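Local coordinates for protein serine acetyltransferase 1, putative (Entamoeba histolytica, PDB 7BW9) that probably transfers an acetyl group to the hydroxyl of serine, a step of cysteine biosynthesis, and is held here with bound cysteine, at residues G187-I192 and K221-I226; Y150-M155 and I166-S171. All blocks are in the same frame, centred on the assembly; numbering follows the deposited sequence.

Contact 1: G187-I192 and K221-I226; sequences GETAVI and KRHPTI. With CYS (cysteine), chain E.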
# COMPACT_ATOMS: atom_id res chain seq x y z
N GLY A 187 3.33 -6.00 -15.69
CA GLY A 187 4.23 -7.13 -15.68
C GLY A 187 5.50 -6.94 -16.49
O GLY A 187 5.69 -5.96 -17.22
N GLU A 188 6.37 -7.96 -16.37
CA GLU A 188 7.74 -7.88 -16.87
C GLU A 188 7.81 -7.57 -18.35
O GLU A 188 8.69 -6.81 -18.79
CB GLU A 188 8.46 -9.19 -16.57
CG GLU A 188 9.86 -9.31 -17.14
CD GLU A 188 10.56 -10.58 -16.67
OE1 GLU A 188 9.87 -11.56 -16.32
OE2 GLU A 188 11.81 -10.61 -16.64
N THR A 189 6.92 -8.16 -19.16
CA THR A 189 7.07 -8.05 -20.61
C THR A 189 6.08 -7.07 -21.22
O THR A 189 5.99 -6.97 -22.44
CB THR A 189 6.93 -9.42 -21.25
OG1 THR A 189 5.57 -9.86 -21.18
CG2 THR A 189 7.84 -10.44 -20.53
N ALA A 190 5.36 -6.31 -20.40
CA ALA A 190 4.41 -5.34 -20.92
C ALA A 190 5.14 -4.17 -21.56
O ALA A 190 6.26 -3.82 -21.18
CB ALA A 190 3.48 -4.85 -19.83
N VAL A 191 4.47 -3.55 -22.53
CA VAL A 191 4.98 -2.41 -23.28
C VAL A 191 3.89 -1.34 -23.30
O VAL A 191 2.74 -1.63 -23.63
CB VAL A 191 5.38 -2.79 -24.72
CG1 VAL A 191 5.84 -1.56 -25.49
CG2 VAL A 191 6.47 -3.87 -24.71
N ILE A 192 4.27 -0.11 -22.97
CA ILE A 192 3.35 1.01 -22.87
C ILE A 192 3.87 2.11 -23.76
O ILE A 192 5.06 2.47 -23.67
CB ILE A 192 3.22 1.50 -21.42
CG1 ILE A 192 2.55 0.44 -20.52
CG2 ILE A 192 2.46 2.83 -21.38
CD1 ILE A 192 2.81 0.70 -19.02
N LYS A 221 6.26 -13.16 -24.70
CA LYS A 221 5.50 -11.93 -24.39
C LYS A 221 4.21 -12.43 -23.75
O LYS A 221 3.41 -13.03 -24.45
CB LYS A 221 5.34 -11.02 -25.61
CG LYS A 221 4.39 -9.86 -25.37
CD LYS A 221 4.97 -8.49 -25.63
CE LYS A 221 3.97 -7.39 -25.39
NZ LYS A 221 2.58 -7.86 -25.58
N ARG A 222 4.06 -12.25 -22.45
CA ARG A 222 2.90 -12.79 -21.75
C ARG A 222 2.05 -11.70 -21.11
O ARG A 222 1.05 -12.01 -20.46
CB ARG A 222 3.35 -13.80 -20.69
CG ARG A 222 4.32 -13.22 -19.63
CD ARG A 222 4.90 -14.31 -18.72
NE ARG A 222 5.51 -13.77 -17.50
CZ ARG A 222 6.75 -13.29 -17.41
NH1 ARG A 222 7.56 -13.29 -18.47
NH2 ARG A 222 7.20 -12.81 -16.24
N HIS A 223 2.43 -10.44 -21.27
CA HIS A 223 1.76 -9.28 -20.71
C HIS A 223 1.38 -8.38 -21.87
O HIS A 223 1.91 -8.54 -22.98
CB HIS A 223 2.68 -8.52 -19.74
CG HIS A 223 3.16 -9.35 -18.59
ND1 HIS A 223 4.47 -9.78 -18.48
CD2 HIS A 223 2.51 -9.86 -17.52
CE1 HIS A 223 4.60 -10.50 -17.38
NE2 HIS A 223 3.43 -10.56 -16.78
N PRO A 224 0.48 -7.42 -21.67
CA PRO A 224 -0.02 -6.63 -22.79
C PRO A 224 0.97 -5.60 -23.31
O PRO A 224 1.84 -5.09 -22.58
CB PRO A 224 -1.26 -5.93 -22.21
CG PRO A 224 -1.64 -6.75 -21.03
CD PRO A 224 -0.34 -7.23 -20.47
N THR A 225 0.78 -5.27 -24.58
CA THR A 225 1.35 -4.10 -25.25
C THR A 225 0.25 -3.09 -25.48
O THR A 225 -0.79 -3.42 -26.07
CB THR A 225 1.96 -4.48 -26.60
OG1 THR A 225 3.12 -5.29 -26.42
CG2 THR A 225 2.34 -3.23 -27.41
N ILE A 226 0.45 -1.85 -25.03
CA ILE A 226 -0.55 -0.83 -25.29
C ILE A 226 0.09 0.32 -26.06
O ILE A 226 1.28 0.62 -25.90
CB ILE A 226 -1.24 -0.35 -23.99
CG1 ILE A 226 -0.36 0.61 -23.19
CG2 ILE A 226 -1.61 -1.55 -23.10
CD1 ILE A 226 -0.95 0.95 -21.84
N CYS E . 4.03 -12.40 -12.03
CA CYS E . 3.30 -13.16 -13.09
C CYS E . 4.11 -13.14 -14.39
O CYS E . 5.17 -12.54 -14.40
CB CYS E . 1.90 -12.60 -13.31
SG CYS E . 1.85 -10.88 -13.85
OXT CYS E . 3.68 -13.73 -15.35
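Arg222 crosses Thr189 at about a right angle and reaches past Glu188 to the bound cysteine. Its CB starts on the far side of the His223 ring from Gly187, and CG, placed between the backbone N and the carbonyl carbon (chi1 59°), lies over the rim of that ring. From CG to NE the chain is extended: CD passes the ligand carboxylate, NE donates to cysteine OXT at 2.8 Å, and NH2 donates to cysteine O. NH2 also makes a salt bridge to Glu188 OE1 at 2.9 Å, nearly straight and in the guanidinium plane, using the anti lone pair; the carboxylate stands almost upright to that plane, and Glu188 OE2 turns to Tyr143. NH1 packs on Thr189 CG2 and is hydrogen-bonded to Asn220 OD1.

The two segments belong to neighbouring coils of the left-handed parallel beta-helix of hexapeptide transferases, stacked in register: Val191 N bonds to Pro224 O and Ile226 N to Val191 O (2.7 Å). Before these strands, the turn at Gly187 to Ala190 grips His223. Gly187 CA sits over the ring centre, 3.6 Å from it, in a CH-pi contact. Thr189 N donates to His223 ND1 at 3.0 Å, tilted from the ring plane; Thr189 OG1 hydrogen-bonds the same nitrogen and accepts from Arg222 N. At the other end of the ring, His223 NE2 lies 3.3 Å from cysteine SG.

Contact 2: Y150-M155 and I166-S171; sequences YSRELM and IHPGTS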
# COMPACT_ATOMS: atom_id res chain seq x y z
N TYR A 150 18.59 -7.23 -8.50
CA TYR A 150 18.53 -6.00 -7.72
C TYR A 150 17.51 -5.03 -8.29
O TYR A 150 16.83 -4.33 -7.53
CB TYR A 150 19.90 -5.33 -7.61
CG TYR A 150 19.74 -3.92 -7.08
CD1 TYR A 150 19.38 -3.69 -5.76
CD2 TYR A 150 19.82 -2.83 -7.93
CE1 TYR A 150 19.19 -2.40 -5.29
CE2 TYR A 150 19.62 -1.55 -7.48
CZ TYR A 150 19.31 -1.33 -6.17
OH TYR A 150 19.12 -0.04 -5.75
N SER A 151 17.37 -4.96 -9.62
CA SER A 151 16.35 -4.10 -10.20
C SER A 151 14.94 -4.48 -9.71
O SER A 151 14.08 -3.60 -9.56
CB SER A 151 16.42 -4.13 -11.73
OG SER A 151 16.13 -5.42 -12.23
N ARG A 152 14.71 -5.76 -9.42
CA ARG A 152 13.42 -6.20 -8.89
C ARG A 152 13.26 -5.80 -7.43
O ARG A 152 12.21 -5.28 -7.03
CB ARG A 152 13.26 -7.71 -9.05
CG ARG A 152 11.96 -8.26 -8.47
CD ARG A 152 10.75 -7.83 -9.31
NE ARG A 152 9.46 -8.16 -8.69
CZ ARG A 152 8.82 -9.31 -8.86
NH1 ARG A 152 9.34 -10.26 -9.63
NH2 ARG A 152 7.66 -9.53 -8.26
N GLU A 153 14.29 -6.06 -6.62
CA GLU A 153 14.32 -5.59 -5.24
C GLU A 153 14.05 -4.09 -5.18
O GLU A 153 13.24 -3.62 -4.37
CB GLU A 153 15.68 -5.92 -4.61
CG GLU A 153 15.76 -5.70 -3.11
CD GLU A 153 17.19 -5.85 -2.58
OE1 GLU A 153 17.61 -6.99 -2.28
OE2 GLU A 153 17.91 -4.82 -2.49
N LEU A 154 14.72 -3.32 -6.04
CA LEU A 154 14.48 -1.88 -6.10
C LEU A 154 13.01 -1.58 -6.39
O LEU A 154 12.38 -0.77 -5.69
CB LEU A 154 15.38 -1.27 -7.17
CG LEU A 154 15.26 0.23 -7.39
CD1 LEU A 154 15.52 0.97 -6.08
CD2 LEU A 154 16.28 0.62 -8.48
N MET A 155 12.43 -2.23 -7.40
CA MET A 155 11.02 -2.00 -7.68
C MET A 155 10.12 -2.43 -6.51
O MET A 155 9.09 -1.80 -6.27
CB MET A 155 10.59 -2.71 -8.96
CG MET A 155 11.14 -2.06 -10.24
SD MET A 155 11.09 -0.27 -10.23
CE MET A 155 9.34 0.10 -10.24
N ILE A 166 5.28 -2.20 -10.51
CA ILE A 166 5.75 -2.19 -11.89
C ILE A 166 7.04 -2.98 -11.99
O ILE A 166 8.00 -2.72 -11.25
CB ILE A 166 5.97 -0.76 -12.42
CG1 ILE A 166 4.71 0.08 -12.29
CG2 ILE A 166 6.46 -0.80 -13.87
CD1 ILE A 166 4.89 1.49 -12.81
N HIS A 167 7.07 -3.93 -12.92
CA HIS A 167 8.26 -4.75 -13.07
C HIS A 167 9.41 -3.94 -13.67
O HIS A 167 9.19 -3.05 -14.50
CB HIS A 167 7.96 -5.97 -13.93
CG HIS A 167 8.97 -7.07 -13.79
ND1 HIS A 167 10.16 -7.08 -14.50
CD2 HIS A 167 8.98 -8.17 -13.02
CE1 HIS A 167 10.86 -8.14 -14.15
NE2 HIS A 167 10.17 -8.83 -13.26
N PRO A 168 10.65 -4.20 -13.26
CA PRO A 168 11.79 -3.49 -13.88
C PRO A 168 11.92 -3.74 -15.37
O PRO A 168 12.46 -2.89 -16.09
CB PRO A 168 13.01 -4.02 -13.10
CG PRO A 168 12.55 -5.34 -12.51
CD PRO A 168 11.09 -5.15 -12.21
N GLY A 169 11.44 -4.88 -15.87
CA GLY A 169 11.50 -5.15 -17.29
C GLY A 169 10.49 -4.39 -18.13
O GLY A 169 10.68 -4.28 -19.34
N THR A 170 9.45 -3.83 -17.51
CA THR A 170 8.43 -3.12 -18.27
C THR A 170 9.05 -2.01 -19.12
O THR A 170 9.91 -1.26 -18.66
CB THR A 170 7.39 -2.53 -17.31
OG1 THR A 170 6.86 -3.57 -16.48
CG2 THR A 170 6.27 -1.87 -18.07
N SER A 171 8.61 -1.92 -20.38
CA SER A 171 9.03 -0.87 -21.32
C SER A 171 7.95 0.20 -21.39
O SER A 171 6.80 -0.09 -21.77
CB SER A 171 9.27 -1.47 -22.70
OG SER A 171 9.67 -0.47 -23.61
O HOH W 1 11.62 -10.73 -11.84
O HOH W 2 6.83 -1.16 -8.36
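Pro168 packs its ring against the helix 148-162, meeting Ser151, Arg152 and Met155 on one side of that helix in van der Waals contact. Pro168 CB lies 3.5 Å from Ser151 OG, whose polar partner is Asp147 O, one turn back. Pro168 CD meets Met155 CG at 3.7 Å and, more loosely, Arg152 CD. Met155 and Pro168 run past each other in opposite directions. The methionine bends at both chi2 and chi3, and this folded shape brings its methyl back to Ile166: Met155 CE lies 3.3 Å from Ile166 O and 4.1 Å from Ile166 CB.

Polar links between the segments run through water. One molecule accepts from Arg152 NH1 and bonds His167 NE2 at 2.8 Å, lying at the edge of both flat groups, whose planes are 54° apart. Arg152 NH1 and His167 NE2 themselves stand 4.0 Å apart, so the water spans the gap between them. The guanidinium is also tied to Glu156 by a salt bridge through NE. A second water accepts from Ile166 N and probably donates to Met155 O, joining the helix backbone to the end of strand 165-166.

Within 166-171, Gly169 N donates to His167 ND1 at 2.9 Å, near the ring plane; this bond and the water at NE2, on another edge, help hold the imidazole's rotation. Thr170 N bonds to His167 O, closing a type I turn. Ala116 of the second subunit packs on His167, whose side chain lies about 6 Å from a bound cysteine. The arrangement is the junction of a serine acetyltransferase, where the alpha-helical N-terminal part abuts the first turn of the left-handed beta-helix.

Overall arrangement
The contacts follow one another along the chain and share a boundary: Ser171 of contact 2 bonds through its backbone to Ala190 and Ile192 of contact 1, and Thr170 OG1 probably hydrogen-bonds to Gly187 O. Contact 1 joins coil to coil, contact 2 joins helix 148-162 to the first coil. Every touching residue of contact 2 is buried, and van der Waals packing and waters make the join; contact 1 is only partly buried, and direct backbone bonds, a salt bridge and ligand bonds dominate it. Contact 1 holds Arg222 and His223 of the cysteine pocket, which Asp114 and Asp179 of the second subunit help to complete, whereas contact 2 comes near it through His167, on which Glu188 packs.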